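Local coordinates for putative GH105 family protein (Salmonella enterica subsp. enterica serovar Paratyphi A, PDB 3QWT) that is of unconfirmed function but probably acts as a glycoside hydrolase of family GH105, built on an alpha/alpha toroid, at residues 109-123 with 172-185. Sequence-based numbering, arbitrary orientation.
Sequences VNTMAPFLTLAYRYE and MMTVLPLAKIGKLL
Lys180 reaches from helix 170-184 to helix 114-125 and ends at Tyr120 and Glu123. A bend at chi2 (59°) followed by an extended chain lays its CE over the centre of one face of the Tyr120 ring, 3.5 Å from the ring centroid. Its NZ sits off-centre over the same ring as a cation-pi partner and makes a salt bridge to Glu123, NZ to OE2 2.8 Å, meeting that oxygen from above the carboxylate plane. The start of the same chain packs on Ala119 and on CD1 of Leu116, so Lys180 is a knob in the hole formed by Leu116, Ala119, Tyr120 and Glu123. Leu116 is the reciprocal knob: its CD2 meets CE of selenomethionine Met172 at 3.5 Å and also CD2 of Leu176, while its CB rests on the Pro177 ring. Beside Glu123, Leu184 puts CD2 at the edge of the Tyr122 ring, in its plane. At the other end OG1 of Thr174 donates to O of Val109 (2.8 Å), in the carbonyl plane and on a lone pair. Further out, Tyr77 of helix 67-83 meets the Tyr120 ring, and Tyr74 touches Leu116. The axes of 114-123 and 172-184 come within 8.3 Å of each other and run nearly parallel, at 21°, as neighbours in the alpha/alpha toroid. Ring and carboxylate together probably stabilise Lys180 as a cation, pinning one end of a largely apolar interface whose other end is tied by Thr174.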
loop_
_atom_site.group_PDB
_atom_site.type_symbol
_atom_site.label_atom_id
_atom_site.label_comp_id
_atom_site.label_asym_id
_atom_site.label_seq_id
_atom_site.Cartn_x
_atom_site.Cartn_y
_atom_site.Cartn_z
ATOM N N VAL A 109 15.506 -8.355 36.191
ATOM C CA VAL A 109 15.863 -7.168 35.416
ATOM C C VAL A 109 17.311 -7.240 34.943
ATOM O O VAL A 109 17.624 -6.826 33.833
ATOM C CB VAL A 109 15.588 -5.855 36.191
ATOM C CG1 VAL A 109 16.555 -5.684 37.372
ATOM C CG2 VAL A 109 15.685 -4.657 35.262
ATOM N N ASN A 110 18.183 -7.798 35.785
ATOM C CA ASN A 110 19.630 -7.838 35.506
ATOM C C ASN A 110 20.140 -8.997 34.656
ATOM O O ASN A 110 20.951 -8.804 33.745
ATOM C CB ASN A 110 20.430 -7.769 36.799
ATOM C CG ASN A 110 20.298 -6.409 37.485
ATOM O OD1 ASN A 110 20.146 -5.389 36.819
ATOM N ND2 ASN A 110 20.351 -6.398 38.817
ATOM N N THR A 111 19.680 -10.203 34.946
ATOM C CA THR A 111 20.120 -11.350 34.155
ATOM C C THR A 111 19.618 -11.274 32.689
ATOM O O THR A 111 20.036 -12.054 31.828
ATOM C CB THR A 111 19.693 -12.662 34.821
ATOM O OG1 THR A 111 18.267 -12.683 34.966
ATOM C CG2 THR A 111 20.365 -12.811 36.212
HETATM N N MSE A 112 18.748 -10.306 32.420
HETATM C CA MSE A 112 18.226 -10.035 31.071
HETATM C C MSE A 112 19.276 -9.401 30.155
HETATM O O MSE A 112 19.322 -9.690 28.954
HETATM C CB MSE A 112 16.988 -9.115 31.173
HETATM C CG MSE A 112 16.409 -8.620 29.847
HETATM SE SE MSE A 112 15.377 -10.004 28.868
HETATM C CE MSE A 112 14.064 -10.362 30.202
ATOM N N ALA A 113 20.120 -8.547 30.734
ATOM C CA ALA A 113 21.061 -7.713 29.961
ATOM C C ALA A 113 21.820 -8.425 28.853
ATOM O O ALA A 113 21.926 -7.897 27.748
ATOM C CB ALA A 113 22.037 -6.995 30.894
ATOM N N PRO A 114 22.352 -9.629 29.130
ATOM C CA PRO A 114 23.101 -10.286 28.049
ATOM C C PRO A 114 22.283 -10.573 26.771
ATOM O O PRO A 114 22.863 -10.816 25.718
ATOM C CB PRO A 114 23.577 -11.594 28.695
ATOM C CG PRO A 114 23.713 -11.229 30.169
ATOM C CD PRO A 114 22.562 -10.285 30.439
ATOM N N PHE A 115 20.965 -10.545 26.844
ATOM C CA PHE A 115 20.200 -10.922 25.655
ATOM C C PHE A 115 20.186 -9.856 24.564
ATOM O O PHE A 115 19.950 -10.157 23.388
ATOM C CB PHE A 115 18.827 -11.463 26.027
ATOM C CG PHE A 115 18.912 -12.747 26.791
ATOM C CD1 PHE A 115 19.213 -13.929 26.134
ATOM C CD2 PHE A 115 18.778 -12.759 28.174
ATOM C CE1 PHE A 115 19.331 -15.112 26.838
ATOM C CE2 PHE A 115 18.891 -13.938 28.884
ATOM C CZ PHE A 115 19.167 -15.119 28.218
ATOM N N LEU A 116 20.502 -8.624 24.964
ATOM C CA LEU A 116 20.808 -7.570 24.021
ATOM C C LEU A 116 21.897 -8.025 23.036
ATOM O O LEU A 116 21.730 -7.926 21.822
ATOM C CB LEU A 116 21.242 -6.301 24.770
ATOM C CG LEU A 116 21.742 -5.142 23.901
ATOM C CD1 LEU A 116 20.772 -4.818 22.784
ATOM C CD2 LEU A 116 21.983 -3.895 24.759
ATOM N N THR A 117 23.008 -8.537 23.556
ATOM C CA THR A 117 24.112 -8.940 22.684
ATOM C C THR A 117 23.783 -10.208 21.900
ATOM O O THR A 117 24.142 -10.346 20.724
ATOM C CB THR A 117 25.405 -9.104 23.479
ATOM O OG1 THR A 117 25.729 -7.853 24.096
ATOM C CG2 THR A 117 26.557 -9.536 22.582
ATOM N N LEU A 118 23.083 -11.127 22.552
ATOM C CA LEU A 118 22.669 -12.346 21.891
ATOM C C LEU A 118 21.765 -12.012 20.704
ATOM O O LEU A 118 21.846 -12.646 19.636
ATOM C CB LEU A 118 21.931 -13.261 22.864
ATOM C CG LEU A 118 21.723 -14.662 22.291
ATOM C CD1 LEU A 118 23.058 -15.402 22.036
ATOM C CD2 LEU A 118 20.782 -15.473 23.179
ATOM N N ALA A 119 20.913 -11.009 20.895
ATOM C CA ALA A 119 20.016 -10.602 19.825
ATOM C C ALA A 119 20.830 -10.227 18.601
ATOM O O ALA A 119 20.521 -10.654 17.497
ATOM C CB ALA A 119 19.094 -9.438 20.259
ATOM N N TYR A 120 21.883 -9.445 18.805
ATOM C CA TYR A 120 22.729 -9.040 17.696
ATOM C C TYR A 120 23.446 -10.237 17.076
ATOM O O TYR A 120 23.636 -10.301 15.869
ATOM C CB TYR A 120 23.759 -8.014 18.145
ATOM C CG TYR A 120 23.272 -6.587 18.131
ATOM C CD1 TYR A 120 22.910 -5.937 19.320
ATOM C CD2 TYR A 120 23.166 -5.882 16.935
ATOM C CE1 TYR A 120 22.472 -4.618 19.312
ATOM C CE2 TYR A 120 22.725 -4.566 16.919
ATOM C CZ TYR A 120 22.381 -3.938 18.113
ATOM O OH TYR A 120 21.944 -2.635 18.105
ATOM N N ARG A 121 23.856 -11.186 17.903
ATOM C CA ARG A 121 24.558 -12.342 17.370
ATOM C C ARG A 121 23.589 -13.215 16.574
ATOM O O ARG A 121 23.943 -13.749 15.528
ATOM C CB ARG A 121 25.290 -13.131 18.469
ATOM C CG ARG A 121 26.488 -12.382 19.093
ATOM C CD ARG A 121 27.611 -12.134 18.081
ATOM N NE ARG A 121 28.248 -13.371 17.623
ATOM C CZ ARG A 121 28.536 -13.651 16.355
ATOM N NH1 ARG A 121 28.243 -12.782 15.401
ATOM N NH2 ARG A 121 29.107 -14.813 16.036
ATOM N N TYR A 122 22.364 -13.348 17.058
ATOM C CA TYR A 122 21.363 -14.100 16.309
ATOM C C TYR A 122 21.075 -13.415 14.981
ATOM O O TYR A 122 20.914 -14.074 13.958
ATOM C CB TYR A 122 20.070 -14.257 17.104
ATOM C CG TYR A 122 18.987 -14.944 16.318
ATOM C CD1 TYR A 122 19.107 -16.287 15.963
ATOM C CD2 TYR A 122 17.854 -14.256 15.919
ATOM C CE1 TYR A 122 18.134 -16.916 15.236
ATOM C CE2 TYR A 122 16.866 -14.879 15.188
ATOM C CZ TYR A 122 17.006 -16.214 14.852
ATOM O OH TYR A 122 16.022 -16.852 14.125
ATOM N N GLU A 123 21.016 -12.087 15.004
ATOM C CA GLU A 123 20.780 -11.314 13.789
ATOM C C GLU A 123 21.816 -11.647 12.694
ATOM O O GLU A 123 21.444 -11.862 11.541
ATOM C CB GLU A 123 20.807 -9.823 14.103
ATOM C CG GLU A 123 20.555 -8.932 12.902
ATOM C CD GLU A 123 20.374 -7.471 13.288
ATOM O OE1 GLU A 123 19.495 -6.800 12.710
ATOM O OE2 GLU A 123 21.111 -6.991 14.174
HETATM N N MSE A 172 18.715 0.089 30.876
HETATM C CA MSE A 172 19.832 -0.547 30.197
HETATM C C MSE A 172 19.722 -2.079 30.184
HETATM O O MSE A 172 19.985 -2.721 29.158
HETATM C CB MSE A 172 21.160 -0.124 30.844
HETATM C CG MSE A 172 22.405 -0.803 30.278
HETATM SE SE MSE A 172 22.877 -0.158 28.493
HETATM C CE MSE A 172 22.690 -1.844 27.526
HETATM N N MSE A 173 19.340 -2.654 31.322
HETATM C CA MSE A 173 19.390 -4.104 31.516
HETATM C C MSE A 173 18.202 -4.896 30.946
HETATM O O MSE A 173 18.333 -6.094 30.709
HETATM C CB MSE A 173 19.517 -4.438 32.994
HETATM C CG MSE A 173 20.563 -3.622 33.735
HETATM SE SE MSE A 173 22.251 -3.446 32.783
HETATM C CE MSE A 173 22.959 -1.968 33.867
ATOM N N THR A 174 17.049 -4.254 30.761
ATOM C CA THR A 174 15.870 -4.960 30.241
ATOM C C THR A 174 15.144 -4.222 29.123
ATOM O O THR A 174 14.770 -4.818 28.120
ATOM C CB THR A 174 14.860 -5.319 31.368
ATOM O OG1 THR A 174 15.417 -6.354 32.177
ATOM C CG2 THR A 174 13.549 -5.836 30.804
ATOM N N VAL A 175 14.921 -2.929 29.287
ATOM C CA VAL A 175 14.201 -2.231 28.249
ATOM C C VAL A 175 14.915 -2.284 26.900
ATOM O O VAL A 175 14.326 -2.666 25.902
ATOM C CB VAL A 175 13.921 -0.770 28.582
ATOM C CG1 VAL A 175 13.010 -0.198 27.497
ATOM C CG2 VAL A 175 13.275 -0.662 29.939
ATOM N N LEU A 176 16.174 -1.878 26.858
ATOM C CA LEU A 176 16.856 -1.827 25.578
ATOM C C LEU A 176 16.921 -3.216 24.934
ATOM O O LEU A 176 16.668 -3.351 23.744
ATOM C CB LEU A 176 18.245 -1.200 25.715
ATOM C CG LEU A 176 19.052 -1.174 24.418
ATOM C CD1 LEU A 176 18.304 -0.429 23.323
ATOM C CD2 LEU A 176 20.382 -0.530 24.660
ATOM N N PRO A 177 17.263 -4.255 25.719
ATOM C CA PRO A 177 17.245 -5.607 25.136
ATOM C C PRO A 177 15.879 -5.969 24.573
ATOM O O PRO A 177 15.792 -6.584 23.512
ATOM C CB PRO A 177 17.583 -6.510 26.327
ATOM C CG PRO A 177 18.419 -5.641 27.221
ATOM C CD PRO A 177 17.916 -4.230 27.046
ATOM N N LEU A 178 14.821 -5.593 25.279
ATOM C CA LEU A 178 13.468 -5.903 24.817
ATOM C C LEU A 178 13.141 -5.212 23.491
ATOM O O LEU A 178 12.633 -5.830 22.569
ATOM C CB LEU A 178 12.433 -5.527 25.872
ATOM C CG LEU A 178 10.995 -5.693 25.400
ATOM C CD1 LEU A 178 10.663 -7.172 25.077
ATOM C CD2 LEU A 178 10.069 -5.140 26.458
ATOM N N ALA A 179 13.443 -3.925 23.412
ATOM C CA ALA A 179 13.369 -3.173 22.166
ATOM C C ALA A 179 14.135 -3.861 21.029
ATOM O O ALA A 179 13.621 -4.019 19.923
ATOM C CB ALA A 179 13.928 -1.777 22.381
ATOM N N LYS A 180 15.369 -4.264 21.284
ATOM C CA LYS A 180 16.169 -4.796 20.190
ATOM C C LYS A 180 15.522 -6.083 19.677
ATOM O O LYS A 180 15.342 -6.271 18.465
ATOM C CB LYS A 180 17.623 -5.010 20.606
ATOM C CG LYS A 180 18.448 -5.836 19.614
ATOM C CD LYS A 180 18.505 -5.205 18.233
ATOM C CE LYS A 180 19.527 -5.924 17.334
ATOM N NZ LYS A 180 19.606 -5.411 15.915
ATOM N N ILE A 181 15.122 -6.937 20.610
ATOM C CA ILE A 181 14.511 -8.209 20.248
ATOM C C ILE A 181 13.208 -7.987 19.484
ATOM O O ILE A 181 12.912 -8.711 18.535
ATOM C CB ILE A 181 14.259 -9.087 21.496
ATOM C CG1 ILE A 181 15.593 -9.420 22.158
ATOM C CG2 ILE A 181 13.546 -10.374 21.111
ATOM C CD1 ILE A 181 15.470 -10.349 23.333
ATOM N N GLY A 182 12.447 -6.976 19.898
ATOM C CA GLY A 182 11.182 -6.649 19.267
ATOM C C GLY A 182 11.387 -6.298 17.803
ATOM O O GLY A 182 10.697 -6.805 16.916
ATOM N N LYS A 183 12.350 -5.422 17.547
ATOM C CA LYS A 183 12.732 -5.120 16.185
ATOM C C LYS A 183 13.204 -6.392 15.467
ATOM O O LYS A 183 12.706 -6.732 14.394
ATOM C CB LYS A 183 13.814 -4.053 16.187
ATOM C CG LYS A 183 13.299 -2.670 16.576
ATOM C CD LYS A 183 12.259 -2.190 15.536
ATOM C CE LYS A 183 11.654 -0.841 15.877
ATOM N NZ LYS A 183 10.873 -0.342 14.697
ATOM N N LEU A 184 14.131 -7.113 16.087
ATOM C CA LEU A 184 14.714 -8.318 15.494
ATOM C C LEU A 184 13.687 -9.381 15.089
ATOM O O LEU A 184 13.700 -9.866 13.959
ATOM C CB LEU A 184 15.756 -8.928 16.440
ATOM C CG LEU A 184 16.417 -10.229 15.961
ATOM C CD1 LEU A 184 17.067 -10.032 14.607
ATOM C CD2 LEU A 184 17.448 -10.749 16.974
ATOM N N LEU A 185 12.800 -9.748 16.006
ATOM C CA LEU A 185 11.811 -10.783 15.718
ATOM C C LEU A 185 10.537 -10.223 15.084
ATOM O O LEU A 185 9.531 -10.914 15.006
ATOM C CB LEU A 185 11.457 -11.560 17.001
ATOM C CG LEU A 185 12.620 -12.144 17.801
ATOM C CD1 LEU A 185 12.082 -12.902 18.963
ATOM C CD2 LEU A 185 13.514 -13.031 16.942
#